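Local atomic coordinates of uncharacterized protein (Pectobacterium atrosepticum, PDB entry 3ESI), a protein that is of uncharacterised function but, as a member of the ApeI dehydratase-like family of HotDog proteins, probably acts on acyl thioesters. Residues A[65-70]-A[118-123]; A[24-29]-A[76-81]; A[6-11]-A[18-23]; A[83-88]-A[100-105]. All coordinates share one frame; numbering follows the deposited sequence.

Contact 1: residues A[65-70]-A[118-123]; sequences TFLSIE and KLTPIM
Thr65 and Ile122 meet methyl to methyl, their side chains at about a right angle: CG2 of Thr65 lies 3.5 Å from CD1 of Ile122. Two residues along, Leu67 lies against the hydroxyl of Thr120, the side chains meeting at a slant, with CB and CD2 of Leu67 each 3.2 Å from OG1 of Thr120. Farther on, Lys118 bends at both chi2 and chi3, so that its CD, not its amine, comes 3.2 Å from OE2 of the extended Glu70. Lys118 NZ stays 4.4 Å from Glu70 OE2, beyond salt-bridge range, and is hydrogen-bonded instead to the carbonyl of Lys94.

Beneath these side chains the antiparallel strands pair through Thr65 and Thr120, whose backbones exchange two bonds, and then shift register by one residue. Leu67 N and Ser68 N both reach Lys118 O, at 3.1 Å and 3.2 Å, from the same face of its carbonyl plane; two residues thus face one, a classic beta bulge. Lys118 N returns a bond to Ser68 O at 2.7 Å. Phe66 turns away from 118-123, toward Leu49 and Met53 of helix 45-59, and its ring meets Phe31 of the second subunit edge-to-face. The chemistry implies a surface edge held mainly by backbone bonds, with Leu67, Ile122 and the aliphatic parts of Thr65 and Lys118 packed alongside and the opposite charges of Glu70 and Lys118 adding probably only a mild attraction.

Contact 2: residues A[24-29]-A[76-81]; sequences LQVDPD and QPILPG
Val26 O receives the backbone N-H of Gly81 at 2.6 Å, the main polar link between 24-29 and 76-81. The donor sits nearly on the line of the Val26 carbonyl (C=O...N 161°), although the hydrogen bond is bent at the hydrogen. A second polar link is weak: the amide NE2 of Gln25 lies 3.0 Å from Gly81 O, with an N-H...O angle of only 132°. Gln25 reaches that carbonyl through a bend at chi2, while its other amide atom, OE1, is hydrogen-bonded to the hydroxyl of Thr83. The side-chain amide thus links to the start of strand 83-91 through OE1, and only weakly to the end of the loop.

Van der Waals contacts complete the junction. Val26 splits its two methyls between different partners: CG2 meets CG2 of Ile78 at 3.8 Å, the side chains crossing at about a right angle, and CG1 rests 3.8 Å from the carbonyl oxygen Leu79 O. On the outer side two prolines pack loosely, CB of Pro28 being 4.4 Å from CB of Pro80. The ring of Pro28 also borders Gly81, its CG lying 3.7 Å from Gly81 N. Gly81 has a positive phi of 87°, a backbone shape readily taken by glycine.

The contact joins the end of strand 17-25 to the loop leading into strand 83-91. Val26 and Ile78 both lean on Leu84 of that strand; Ile78 also touches Gln48 of helix 45-59, and Leu79 packs on Gln76 of the third subunit.

Contact 3: residues A[6-11]-A[18-23]; sequences LVRHDV and SQVELM
Leu6 and Met23 make the closest side-chain packing between these strands, CD1 of Leu6 lying 3.5 Å from CG of Met23 as the two chains cross at a slant. At the same place Leu6 N binds Met23 O at 2.7 Å, while the bond from Val7 N to that oxygen is weak at 3.4 Å. Two successive residues therefore face Met23, a classic beta bulge. Met23 N answers to Val7 O at 2.9 Å, and His9 N reaches Glu21 O at 2.9 Å with a nearly straight N-H...O angle of 168°.

His9 and Glu21 run side by side and point the same way, the imidazole and carboxylate planes 52° apart. Their polar ends do not bond: His9 ND1 stays 4.1 Å from Glu21 OE2. Glu21, extended with CG anti to the backbone N (chi1 -177°), carries that carboxylate to a salt bridge with Arg85 on strand 83-91. Arg8 is in turn paired with Glu5, and Val20 and Leu22 pack beneath on Val59 and Tyr55 of helix 45-59. The whole is an antiparallel beta hairpin, its strand 4-8 outermost within this chain, on the sheet that wraps the central helix in the HotDog fold.

Contact 4: residues A[83-88]-A[100-105]; sequences TLRLVL and SYSILE
Leu86 presses its CD1 methyl squarely onto the Tyr101 ring, a CH-pi contact 3.6 Å from the ring centroid and only 9° off the normal. Setting CG anti to the backbone N (chi1 173°) brings this bump over the ring, as the two side chains lie alongside each other. Leu84 fills the space next to it with both branches: its CD1 stands 3.8 Å from Tyr101 CD1, and its CD2 slots against CG1 of Ile103 at 3.6 Å. These four residues share one face of the antiparallel pair, where Tyr101 also packs on Trp51 and Val52 of helix 45-59 and its hydroxyl bonds to the carbonyl of Gln48.

On the other face Leu104 swings its CD2 over the strand, to 3.7 Å from Arg85 N, and its side chain crosses that of Arg85 at about a right angle. OG of Ser102 lies 3.4 Å from CB of Arg85 and is hydrogen-bonded to Glu109. Beneath, Arg85 N and Ser102 N exchange backbone bonds with each other's carbonyls, and a water donates to Arg85 O at 3.1 Å. The guanidinium continues to salt bridges with Glu109 and Glu21. The chemistry is thus two-sided: a mainly apolar face, from which Tyr101 packs on helix 45-59, and a mixed reverse, where Leu104 and Val87 accompany charged and hydroxyl groups and Arg85, flanked by two carboxylates, probably has its positive charge well stabilised.

Contacts 2, 3 and 4 touch one another, whereas contact 1 stands apart, its centre about 27 Å from that of contact 2. Contact 4 lies nearest the middle of the chain and has the most buried side chains; contacts 1 and 3 are surface pairings, each involving an outermost strand of the chain and each carrying a classic bulge. Contacts 2 and 3 share strand 17-25, which neighbours strand 83-91 of contact 4. Contact 2, partly buried, differs in having no strand pairing across it. Apolar packing is most extensive in contact 4, while contact 1 rests mainly on backbone bonds, with fewer apolar side chains meeting across it.

Contact 1: residues A[65-70]-A[118-123]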
loop_
_atom_site.group_PDB
_atom_site.type_symbol
_atom_site.label_atom_id
_atom_site.label_comp_id
_atom_site.label_asym_id
_atom_site.label_seq_id
_atom_site.Cartn_x
_atom_site.Cartn_y
_atom_site.Cartn_z
ATOM N N THR A 65 -6.411 -6.446 -26.331
ATOM C CA THR A 65 -5.783 -6.499 -25.019
ATOM C C THR A 65 -5.239 -5.139 -24.626
ATOM O O THR A 65 -5.150 -4.211 -25.442
ATOM C CB THR A 65 -4.620 -7.508 -24.949
ATOM O OG1 THR A 65 -3.735 -7.301 -26.059
ATOM C CG2 THR A 65 -5.149 -8.935 -24.953
ATOM N N PHE A 66 -4.874 -5.043 -23.357
ATOM C CA PHE A 66 -4.345 -3.820 -22.780
ATOM C C PHE A 66 -3.072 -3.315 -23.472
ATOM O O PHE A 66 -2.208 -4.105 -23.866
ATOM C CB PHE A 66 -4.054 -4.073 -21.298
ATOM C CG PHE A 66 -3.446 -2.900 -20.568
ATOM C CD1 PHE A 66 -4.258 -1.989 -19.886
ATOM C CD2 PHE A 66 -2.058 -2.738 -20.512
ATOM C CE1 PHE A 66 -3.698 -0.939 -19.152
ATOM C CE2 PHE A 66 -1.490 -1.691 -19.784
ATOM C CZ PHE A 66 -2.311 -0.789 -19.100
ATOM N N LEU A 67 -2.979 -1.995 -23.633
ATOM C CA LEU A 67 -1.783 -1.373 -24.196
ATOM C C LEU A 67 -1.330 -0.373 -23.139
ATOM O O LEU A 67 -0.214 -0.457 -22.643
ATOM C CB LEU A 67 -2.054 -0.640 -25.518
ATOM C CG LEU A 67 -0.809 0.105 -26.050
ATOM C CD1 LEU A 67 0.308 -0.875 -26.373
ATOM C CD2 LEU A 67 -1.174 0.919 -27.285
ATOM N N SER A 68 -2.216 0.549 -22.773
ATOM C CA SER A 68 -1.879 1.548 -21.765
ATOM C C SER A 68 -3.077 2.252 -21.150
ATOM O O SER A 68 -4.184 2.239 -21.691
ATOM C CB SER A 68 -0.947 2.611 -22.356
ATOM O OG SER A 68 -1.647 3.437 -23.269
ATOM N N ILE A 69 -2.817 2.891 -20.016
ATOM C CA ILE A 69 -3.812 3.645 -19.264
ATOM C C ILE A 69 -3.696 5.111 -19.670
ATOM O O ILE A 69 -2.744 5.782 -19.290
ATOM C CB ILE A 69 -3.554 3.536 -17.730
ATOM C CG1 ILE A 69 -2.045 3.688 -17.432
ATOM C CG2 ILE A 69 -4.084 2.217 -17.183
ATOM C CD1 ILE A 69 -1.080 2.567 -17.981
ATOM N N GLU A 70 -4.645 5.613 -20.453
ATOM C CA GLU A 70 -4.567 7.006 -20.855
ATOM C C GLU A 70 -4.805 7.892 -19.642
ATOM O O GLU A 70 -4.157 8.919 -19.485
ATOM C CB GLU A 70 -5.573 7.321 -21.971
ATOM C CG GLU A 70 -5.547 8.784 -22.432
ATOM C CD GLU A 70 -6.085 8.993 -23.849
ATOM O OE1 GLU A 70 -6.415 10.152 -24.197
ATOM O OE2 GLU A 70 -6.165 8.005 -24.617
ATOM N N LYS A 118 -6.255 2.469 -23.467
ATOM C CA LYS A 118 -6.007 2.232 -24.879
ATOM C C LYS A 118 -5.788 0.735 -25.007
ATOM O O LYS A 118 -5.107 0.147 -24.170
ATOM C CB LYS A 118 -4.748 2.977 -25.346
ATOM C CG LYS A 118 -4.765 4.497 -25.140
ATOM C CD LYS A 118 -5.761 5.210 -26.059
ATOM C CE LYS A 118 -5.391 5.052 -27.532
ATOM N NZ LYS A 118 -6.370 5.746 -28.412
ATOM N N LEU A 119 -6.378 0.120 -26.031
ATOM C CA LEU A 119 -6.212 -1.316 -26.266
ATOM C C LEU A 119 -5.572 -1.527 -27.643
ATOM O O LEU A 119 -5.553 -0.611 -28.465
ATOM C CB LEU A 119 -7.565 -2.040 -26.215
ATOM C CG LEU A 119 -8.469 -1.891 -24.979
ATOM C CD1 LEU A 119 -9.668 -2.833 -25.136
ATOM C CD2 LEU A 119 -7.699 -2.202 -23.697
ATOM N N THR A 120 -5.042 -2.720 -27.894
ATOM C CA THR A 120 -4.413 -3.009 -29.180
ATOM C C THR A 120 -4.801 -4.398 -29.674
ATOM O O THR A 120 -5.059 -5.304 -28.879
ATOM C CB THR A 120 -2.857 -2.980 -29.091
ATOM O OG1 THR A 120 -2.433 -1.790 -28.428
ATOM C CG2 THR A 120 -2.233 -2.992 -30.483
ATOM N N PRO A 121 -4.845 -4.585 -31.004
ATOM C CA PRO A 121 -5.196 -5.899 -31.542
ATOM C C PRO A 121 -4.251 -6.955 -30.966
ATOM O O PRO A 121 -3.080 -6.667 -30.709
ATOM C CB PRO A 121 -5.004 -5.704 -33.037
ATOM C CG PRO A 121 -5.430 -4.288 -33.227
ATOM C CD PRO A 121 -4.766 -3.582 -32.082
ATOM N N ILE A 122 -4.764 -8.163 -30.754
ATOM C CA ILE A 122 -3.967 -9.262 -30.211
ATOM C C ILE A 122 -3.137 -9.921 -31.308
ATOM O O ILE A 122 -3.686 -10.505 -32.251
ATOM C CB ILE A 122 -4.859 -10.331 -29.558
ATOM C CG1 ILE A 122 -5.647 -9.700 -28.408
ATOM C CG2 ILE A 122 -4.003 -11.490 -29.062
ATOM C CD1 ILE A 122 -6.595 -10.642 -27.703
ATOM N N MET A 123 -1.816 -9.831 -31.165
ATOM C CA MET A 123 -0.876 -10.379 -32.139
ATOM C C MET A 123 -0.980 -9.523 -33.402
ATOM O O MET A 123 -0.733 -10.012 -34.502
ATOM C CB MET A 123 -1.222 -11.836 -32.486
ATOM C CG MET A 123 -1.417 -12.762 -31.288
ATOM S SD MET A 123 -1.991 -14.431 -31.761
ATOM C CE MET A 123 -3.798 -14.212 -31.794
#

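Contact 2: residues A[24-29]-A[76-81]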
loop_
_atom_site.group_PDB
_atom_site.type_symbol
_atom_site.label_atom_id
_atom_site.label_comp_id
_atom_site.label_asym_id
_atom_site.label_seq_id
_atom_site.Cartn_x
_atom_site.Cartn_y
_atom_site.Cartn_z
ATOM N N LEU A 24 -22.264 -5.306 -9.906
ATOM C CA LEU A 24 -21.327 -6.225 -9.258
ATOM C C LEU A 24 -21.347 -6.087 -7.739
ATOM O O LEU A 24 -21.673 -5.027 -7.191
ATOM C CB LEU A 24 -19.899 -5.959 -9.764
ATOM C CG LEU A 24 -19.745 -5.728 -11.267
ATOM C CD1 LEU A 24 -18.335 -5.273 -11.573
ATOM C CD2 LEU A 24 -20.071 -6.980 -12.021
ATOM N N GLN A 25 -21.009 -7.169 -7.058
ATOM C CA GLN A 25 -20.979 -7.140 -5.607
ATOM C C GLN A 25 -19.550 -7.411 -5.186
ATOM O O GLN A 25 -18.934 -8.390 -5.635
ATOM C CB GLN A 25 -21.925 -8.199 -5.029
ATOM C CG GLN A 25 -21.915 -8.319 -3.502
ATOM C CD GLN A 25 -22.511 -7.106 -2.779
ATOM O OE1 GLN A 25 -23.246 -6.299 -3.371
ATOM N NE2 GLN A 25 -22.212 -6.987 -1.478
ATOM N N VAL A 26 -19.019 -6.520 -4.354
ATOM C CA VAL A 26 -17.662 -6.655 -3.856
ATOM C C VAL A 26 -17.700 -7.557 -2.630
ATOM O O VAL A 26 -18.001 -7.124 -1.523
ATOM C CB VAL A 26 -17.079 -5.287 -3.484
ATOM C CG1 VAL A 26 -15.698 -5.455 -2.870
ATOM C CG2 VAL A 26 -17.027 -4.417 -4.717
ATOM N N ASP A 27 -17.386 -8.823 -2.853
ATOM C CA ASP A 27 -17.395 -9.844 -1.822
ATOM C C ASP A 27 -16.362 -9.651 -0.708
ATOM O O ASP A 27 -15.161 -9.620 -0.962
ATOM C CB ASP A 27 -17.171 -11.194 -2.486
ATOM C CG ASP A 27 -17.610 -12.342 -1.625
ATOM O OD1 ASP A 27 -17.334 -13.497 -2.016
ATOM O OD2 ASP A 27 -18.238 -12.096 -0.573
ATOM N N PRO A 28 -16.825 -9.540 0.548
ATOM C CA PRO A 28 -15.980 -9.357 1.735
ATOM C C PRO A 28 -14.924 -10.443 1.883
ATOM O O PRO A 28 -13.961 -10.267 2.610
ATOM C CB PRO A 28 -16.980 -9.415 2.889
ATOM C CG PRO A 28 -18.244 -8.877 2.270
ATOM C CD PRO A 28 -18.251 -9.568 0.926
ATOM N N ASP A 29 -15.109 -11.568 1.205
ATOM C CA ASP A 29 -14.160 -12.670 1.299
ATOM C C ASP A 29 -13.073 -12.687 0.235
ATOM O O ASP A 29 -12.314 -13.652 0.146
ATOM C CB ASP A 29 -14.898 -14.013 1.279
ATOM C CG ASP A 29 -15.875 -14.158 2.440
ATOM O OD1 ASP A 29 -15.479 -13.854 3.590
ATOM O OD2 ASP A 29 -17.034 -14.577 2.200
ATOM N N GLN A 76 -13.671 7.781 -5.052
ATOM C CA GLN A 76 -14.200 7.239 -3.813
ATOM C C GLN A 76 -13.718 5.815 -3.610
ATOM O O GLN A 76 -13.743 5.005 -4.537
ATOM C CB GLN A 76 -15.731 7.255 -3.848
ATOM C CG GLN A 76 -16.374 7.566 -2.517
ATOM C CD GLN A 76 -16.322 9.053 -2.187
ATOM O OE1 GLN A 76 -16.211 9.440 -1.019
ATOM N NE2 GLN A 76 -16.418 9.893 -3.214
ATOM N N PRO A 77 -13.261 5.489 -2.395
ATOM C CA PRO A 77 -12.786 4.129 -2.130
ATOM C C PRO A 77 -13.959 3.151 -2.162
ATOM O O PRO A 77 -15.091 3.511 -1.832
ATOM C CB PRO A 77 -12.178 4.241 -0.735
ATOM C CG PRO A 77 -11.770 5.680 -0.649
ATOM C CD PRO A 77 -12.949 6.377 -1.267
ATOM N N ILE A 78 -13.681 1.922 -2.573
ATOM C CA ILE A 78 -14.692 0.886 -2.654
ATOM C C ILE A 78 -14.429 -0.091 -1.512
ATOM O O ILE A 78 -13.407 -0.767 -1.488
ATOM C CB ILE A 78 -14.598 0.168 -4.008
ATOM C CG1 ILE A 78 -14.861 1.178 -5.133
ATOM C CG2 ILE A 78 -15.587 -0.978 -4.064
ATOM C CD1 ILE A 78 -14.746 0.629 -6.537
ATOM N N LEU A 79 -15.352 -0.152 -0.557
ATOM C CA LEU A 79 -15.194 -1.028 0.597
ATOM C C LEU A 79 -15.781 -2.415 0.374
ATOM O O LEU A 79 -16.574 -2.631 -0.534
ATOM C CB LEU A 79 -15.856 -0.403 1.828
ATOM C CG LEU A 79 -15.526 1.062 2.115
ATOM C CD1 LEU A 79 -16.100 1.446 3.477
ATOM C CD2 LEU A 79 -14.020 1.274 2.084
ATOM N N PRO A 80 -15.392 -3.376 1.216
ATOM C CA PRO A 80 -15.889 -4.746 1.116
ATOM C C PRO A 80 -17.401 -4.756 1.349
ATOM O O PRO A 80 -17.897 -4.053 2.232
ATOM C CB PRO A 80 -15.142 -5.466 2.235
ATOM C CG PRO A 80 -13.875 -4.702 2.349
ATOM C CD PRO A 80 -14.351 -3.270 2.250
ATOM N N GLY A 81 -18.128 -5.542 0.560
ATOM C CA GLY A 81 -19.576 -5.622 0.714
ATOM C C GLY A 81 -20.400 -4.592 -0.050
ATOM O O GLY A 81 -21.612 -4.551 0.117
#

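Contact 3: residues A[6-11]-A[18-23]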
loop_
_atom_site.group_PDB
_atom_site.type_symbol
_atom_site.label_atom_id
_atom_site.label_comp_id
_atom_site.label_asym_id
_atom_site.label_seq_id
_atom_site.Cartn_x
_atom_site.Cartn_y
_atom_site.Cartn_z
ATOM N N LEU A 6 -23.982 -9.527 -10.416
ATOM C CA LEU A 6 -25.397 -9.461 -10.068
ATOM C C LEU A 6 -26.264 -9.503 -11.312
ATOM O O LEU A 6 -27.130 -10.367 -11.441
ATOM C CB LEU A 6 -25.682 -8.184 -9.272
ATOM C CG LEU A 6 -24.796 -8.136 -8.028
ATOM C CD1 LEU A 6 -25.082 -6.900 -7.193
ATOM C CD2 LEU A 6 -25.040 -9.403 -7.216
ATOM N N VAL A 7 -26.023 -8.565 -12.223
ATOM C CA VAL A 7 -26.770 -8.477 -13.466
ATOM C C VAL A 7 -25.830 -8.030 -14.566
ATOM O O VAL A 7 -24.903 -7.265 -14.313
ATOM C CB VAL A 7 -27.898 -7.424 -13.376
ATOM C CG1 VAL A 7 -28.689 -7.393 -14.672
ATOM C CG2 VAL A 7 -28.798 -7.714 -12.189
ATOM N N ARG A 8 -26.064 -8.523 -15.779
ATOM C CA ARG A 8 -25.279 -8.135 -16.948
ATOM C C ARG A 8 -26.267 -7.706 -18.014
ATOM O O ARG A 8 -26.964 -8.536 -18.595
ATOM C CB ARG A 8 -24.447 -9.290 -17.512
ATOM C CG ARG A 8 -23.704 -8.886 -18.801
ATOM C CD ARG A 8 -22.989 -10.044 -19.493
ATOM N NE ARG A 8 -21.936 -10.618 -18.662
ATOM C CZ ARG A 8 -21.136 -11.617 -19.030
ATOM N NH1 ARG A 8 -21.255 -12.166 -20.225
ATOM N NH2 ARG A 8 -20.215 -12.071 -18.188
ATOM N N HIS A 9 -26.342 -6.413 -18.275
ATOM C CA HIS A 9 -27.261 -5.961 -19.291
ATOM C C HIS A 9 -26.769 -6.369 -20.669
ATOM O O HIS A 9 -25.628 -6.812 -20.823
ATOM C CB HIS A 9 -27.452 -4.457 -19.165
ATOM C CG HIS A 9 -28.265 -4.072 -17.968
ATOM N ND1 HIS A 9 -28.352 -2.778 -17.503
ATOM C CD2 HIS A 9 -29.042 -4.818 -17.147
ATOM C CE1 HIS A 9 -29.150 -2.743 -16.449
ATOM N NE2 HIS A 9 -29.581 -3.968 -16.212
ATOM N N ASP A 10 -27.653 -6.267 -21.657
ATOM C CA ASP A 10 -27.309 -6.625 -23.028
ATOM C C ASP A 10 -26.444 -5.526 -23.603
ATOM O O ASP A 10 -26.499 -4.387 -23.145
ATOM C CB ASP A 10 -28.562 -6.766 -23.904
ATOM C CG ASP A 10 -29.520 -7.842 -23.407
ATOM O OD1 ASP A 10 -29.072 -8.968 -23.100
ATOM O OD2 ASP A 10 -30.734 -7.554 -23.340
ATOM N N VAL A 11 -25.656 -5.870 -24.613
ATOM C CA VAL A 11 -24.790 -4.898 -25.255
ATOM C C VAL A 11 -25.600 -3.911 -26.091
ATOM O O VAL A 11 -26.444 -4.313 -26.895
ATOM C CB VAL A 11 -23.773 -5.584 -26.182
ATOM C CG1 VAL A 11 -22.888 -4.539 -26.836
ATOM C CG2 VAL A 11 -22.945 -6.593 -25.395
ATOM N N SER A 18 -19.632 0.463 -28.304
ATOM C CA SER A 18 -20.425 -0.594 -27.687
ATOM C C SER A 18 -20.519 -0.297 -26.195
ATOM O O SER A 18 -19.672 0.402 -25.642
ATOM C CB SER A 18 -19.764 -1.951 -27.885
ATOM O OG SER A 18 -19.831 -2.351 -29.232
ATOM N N GLN A 19 -21.546 -0.821 -25.540
ATOM C CA GLN A 19 -21.717 -0.581 -24.114
ATOM C C GLN A 19 -22.289 -1.791 -23.396
ATOM O O GLN A 19 -23.095 -2.545 -23.943
ATOM C CB GLN A 19 -22.635 0.626 -23.875
ATOM C CG GLN A 19 -22.103 1.921 -24.461
ATOM C CD GLN A 19 -23.204 2.838 -25.009
ATOM O OE1 GLN A 19 -23.882 3.543 -24.254
ATOM N NE2 GLN A 19 -23.384 2.823 -26.336
ATOM N N VAL A 20 -21.844 -1.976 -22.162
ATOM C CA VAL A 20 -22.324 -3.060 -21.330
ATOM C C VAL A 20 -22.339 -2.513 -19.913
ATOM O O VAL A 20 -21.408 -1.823 -19.488
ATOM C CB VAL A 20 -21.415 -4.313 -21.410
ATOM C CG1 VAL A 20 -20.041 -4.025 -20.812
ATOM C CG2 VAL A 20 -22.089 -5.471 -20.689
ATOM N N GLU A 21 -23.419 -2.787 -19.200
ATOM C CA GLU A 21 -23.548 -2.324 -17.839
ATOM C C GLU A 21 -23.660 -3.524 -16.931
ATOM O O GLU A 21 -24.468 -4.419 -17.178
ATOM C CB GLU A 21 -24.788 -1.456 -17.691
ATOM C CG GLU A 21 -24.937 -0.884 -16.301
ATOM C CD GLU A 21 -26.062 0.117 -16.208
ATOM O OE1 GLU A 21 -26.257 0.874 -17.188
ATOM O OE2 GLU A 21 -26.732 0.165 -15.155
ATOM N N LEU A 22 -22.838 -3.562 -15.895
ATOM C CA LEU A 22 -22.894 -4.670 -14.961
ATOM C C LEU A 22 -23.178 -4.189 -13.561
ATOM O O LEU A 22 -22.839 -3.066 -13.197
ATOM C CB LEU A 22 -21.579 -5.447 -14.940
ATOM C CG LEU A 22 -21.243 -6.303 -16.155
ATOM C CD1 LEU A 22 -20.933 -5.415 -17.346
ATOM C CD2 LEU A 22 -20.051 -7.171 -15.829
ATOM N N MET A 23 -23.836 -5.032 -12.780
ATOM C CA MET A 23 -24.083 -4.704 -11.386
ATOM C C MET A 23 -23.198 -5.751 -10.737
ATOM O O MET A 23 -23.333 -6.941 -11.021
ATOM C CB MET A 23 -25.554 -4.902 -11.007
ATOM C CG MET A 23 -25.886 -4.420 -9.597
ATOM S SD MET A 23 -27.664 -4.349 -9.216
ATOM C CE MET A 23 -28.069 -2.696 -9.978
#

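Contact 4: residues A[83-88]-A[100-105]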
loop_
_atom_site.group_PDB
_atom_site.type_symbol
_atom_site.label_atom_id
_atom_site.label_comp_id
_atom_site.label_asym_id
_atom_site.label_seq_id
_atom_site.Cartn_x
_atom_site.Cartn_y
_atom_site.Cartn_z
ATOM N N THR A 83 -22.127 -2.625 -3.418
ATOM C CA THR A 83 -22.746 -2.981 -4.696
ATOM C C THR A 83 -22.305 -1.914 -5.693
ATOM O O THR A 83 -22.388 -0.716 -5.407
ATOM C CB THR A 83 -24.284 -3.016 -4.574
ATOM O OG1 THR A 83 -24.647 -4.027 -3.627
ATOM C CG2 THR A 83 -24.933 -3.338 -5.913
ATOM N N LEU A 84 -21.824 -2.350 -6.852
ATOM C CA LEU A 84 -21.322 -1.418 -7.862
ATOM C C LEU A 84 -21.952 -1.531 -9.237
ATOM O O LEU A 84 -22.337 -2.615 -9.680
ATOM C CB LEU A 84 -19.813 -1.609 -8.059
ATOM C CG LEU A 84 -18.835 -1.617 -6.883
ATOM C CD1 LEU A 84 -17.420 -1.948 -7.402
ATOM C CD2 LEU A 84 -18.855 -0.260 -6.183
ATOM N N ARG A 85 -22.043 -0.396 -9.915
ATOM C CA ARG A 85 -22.520 -0.379 -11.286
ATOM C C ARG A 85 -21.232 -0.135 -12.095
ATOM O O ARG A 85 -20.449 0.764 -11.785
ATOM C CB ARG A 85 -23.513 0.767 -11.541
ATOM C CG ARG A 85 -24.184 0.668 -12.916
ATOM C CD ARG A 85 -24.744 2.002 -13.409
ATOM N NE ARG A 85 -25.703 2.617 -12.493
ATOM C CZ ARG A 85 -26.883 2.093 -12.151
ATOM N NH1 ARG A 85 -27.282 0.923 -12.643
ATOM N NH2 ARG A 85 -27.670 2.750 -11.309
ATOM N N LEU A 86 -20.997 -0.960 -13.102
ATOM C CA LEU A 86 -19.832 -0.819 -13.949
ATOM C C LEU A 86 -20.296 -0.568 -15.376
ATOM O O LEU A 86 -20.990 -1.398 -15.964
ATOM C CB LEU A 86 -18.979 -2.091 -13.918
ATOM C CG LEU A 86 -17.826 -2.057 -14.935
ATOM C CD1 LEU A 86 -16.892 -0.913 -14.572
ATOM C CD2 LEU A 86 -17.048 -3.380 -14.953
ATOM N N VAL A 87 -19.928 0.581 -15.926
ATOM C CA VAL A 87 -20.282 0.913 -17.303
ATOM C C VAL A 87 -19.008 0.919 -18.157
ATOM O O VAL A 87 -18.039 1.619 -17.837
ATOM C CB VAL A 87 -20.954 2.319 -17.404
ATOM C CG1 VAL A 87 -21.306 2.627 -18.853
ATOM C CG2 VAL A 87 -22.211 2.374 -16.545
ATOM N N LEU A 88 -19.020 0.126 -19.227
ATOM C CA LEU A 88 -17.901 0.018 -20.168
ATOM C C LEU A 88 -18.351 0.473 -21.557
ATOM O O LEU A 88 -19.348 -0.036 -22.080
ATOM C CB LEU A 88 -17.434 -1.435 -20.294
ATOM C CG LEU A 88 -16.441 -2.061 -19.318
ATOM C CD1 LEU A 88 -16.714 -1.592 -17.909
ATOM C CD2 LEU A 88 -16.545 -3.578 -19.428
ATOM N N SER A 100 -16.465 3.226 -16.002
ATOM C CA SER A 100 -16.954 4.003 -14.880
ATOM C C SER A 100 -17.547 3.113 -13.783
ATOM O O SER A 100 -18.402 2.272 -14.044
ATOM C CB SER A 100 -17.996 5.003 -15.370
ATOM O OG SER A 100 -18.455 5.796 -14.297
ATOM N N TYR A 101 -17.070 3.302 -12.557
ATOM C CA TYR A 101 -17.543 2.540 -11.404
ATOM C C TYR A 101 -18.344 3.454 -10.499
ATOM O O TYR A 101 -17.897 4.552 -10.174
ATOM C CB TYR A 101 -16.372 2.000 -10.568
ATOM C CG TYR A 101 -15.722 0.723 -11.050
ATOM C CD1 TYR A 101 -16.288 -0.525 -10.783
ATOM C CD2 TYR A 101 -14.501 0.759 -11.728
ATOM C CE1 TYR A 101 -15.651 -1.699 -11.172
ATOM C CE2 TYR A 101 -13.859 -0.408 -12.121
ATOM C CZ TYR A 101 -14.434 -1.628 -11.839
ATOM O OH TYR A 101 -13.777 -2.773 -12.216
ATOM N N SER A 102 -19.518 3.006 -10.075
ATOM C CA SER A 102 -20.303 3.812 -9.148
ATOM C C SER A 102 -20.850 2.923 -8.028
ATOM O O SER A 102 -21.196 1.761 -8.246
ATOM C CB SER A 102 -21.429 4.583 -9.880
ATOM O OG SER A 102 -22.473 3.748 -10.344
ATOM N N ILE A 103 -20.870 3.471 -6.819
ATOM C CA ILE A 103 -21.352 2.762 -5.637
ATOM C C ILE A 103 -22.822 3.069 -5.407
ATOM O O ILE A 103 -23.208 4.242 -5.351
ATOM C CB ILE A 103 -20.598 3.211 -4.374
ATOM C CG1 ILE A 103 -19.103 2.929 -4.525
ATOM C CG2 ILE A 103 -21.165 2.506 -3.157
ATOM C CD1 ILE A 103 -18.253 3.546 -3.431
ATOM N N LEU A 104 -23.638 2.021 -5.275
ATOM C CA LEU A 104 -25.074 2.201 -5.026
ATOM C C LEU A 104 -25.363 1.942 -3.558
ATOM O O LEU A 104 -25.109 0.845 -3.058
ATOM C CB LEU A 104 -25.929 1.233 -5.867
ATOM C CG LEU A 104 -26.001 1.275 -7.407
ATOM C CD1 LEU A 104 -25.608 2.653 -7.916
ATOM C CD2 LEU A 104 -25.095 0.225 -8.008
ATOM N N GLU A 105 -25.871 2.963 -2.873
ATOM C CA GLU A 105 -26.246 2.876 -1.456
ATOM C C GLU A 105 -27.518 3.707 -1.291
ATOM O O GLU A 105 -27.568 4.865 -1.716
ATOM C CB GLU A 105 -25.165 3.454 -0.536
ATOM C CG GLU A 105 -23.901 2.625 -0.394
ATOM C CD GLU A 105 -22.929 3.213 0.641
ATOM O OE1 GLU A 105 -23.296 3.280 1.841
ATOM O OE2 GLU A 105 -21.805 3.610 0.251
HETATM O O HOH W 1 -20.714 3.677 -12.718
#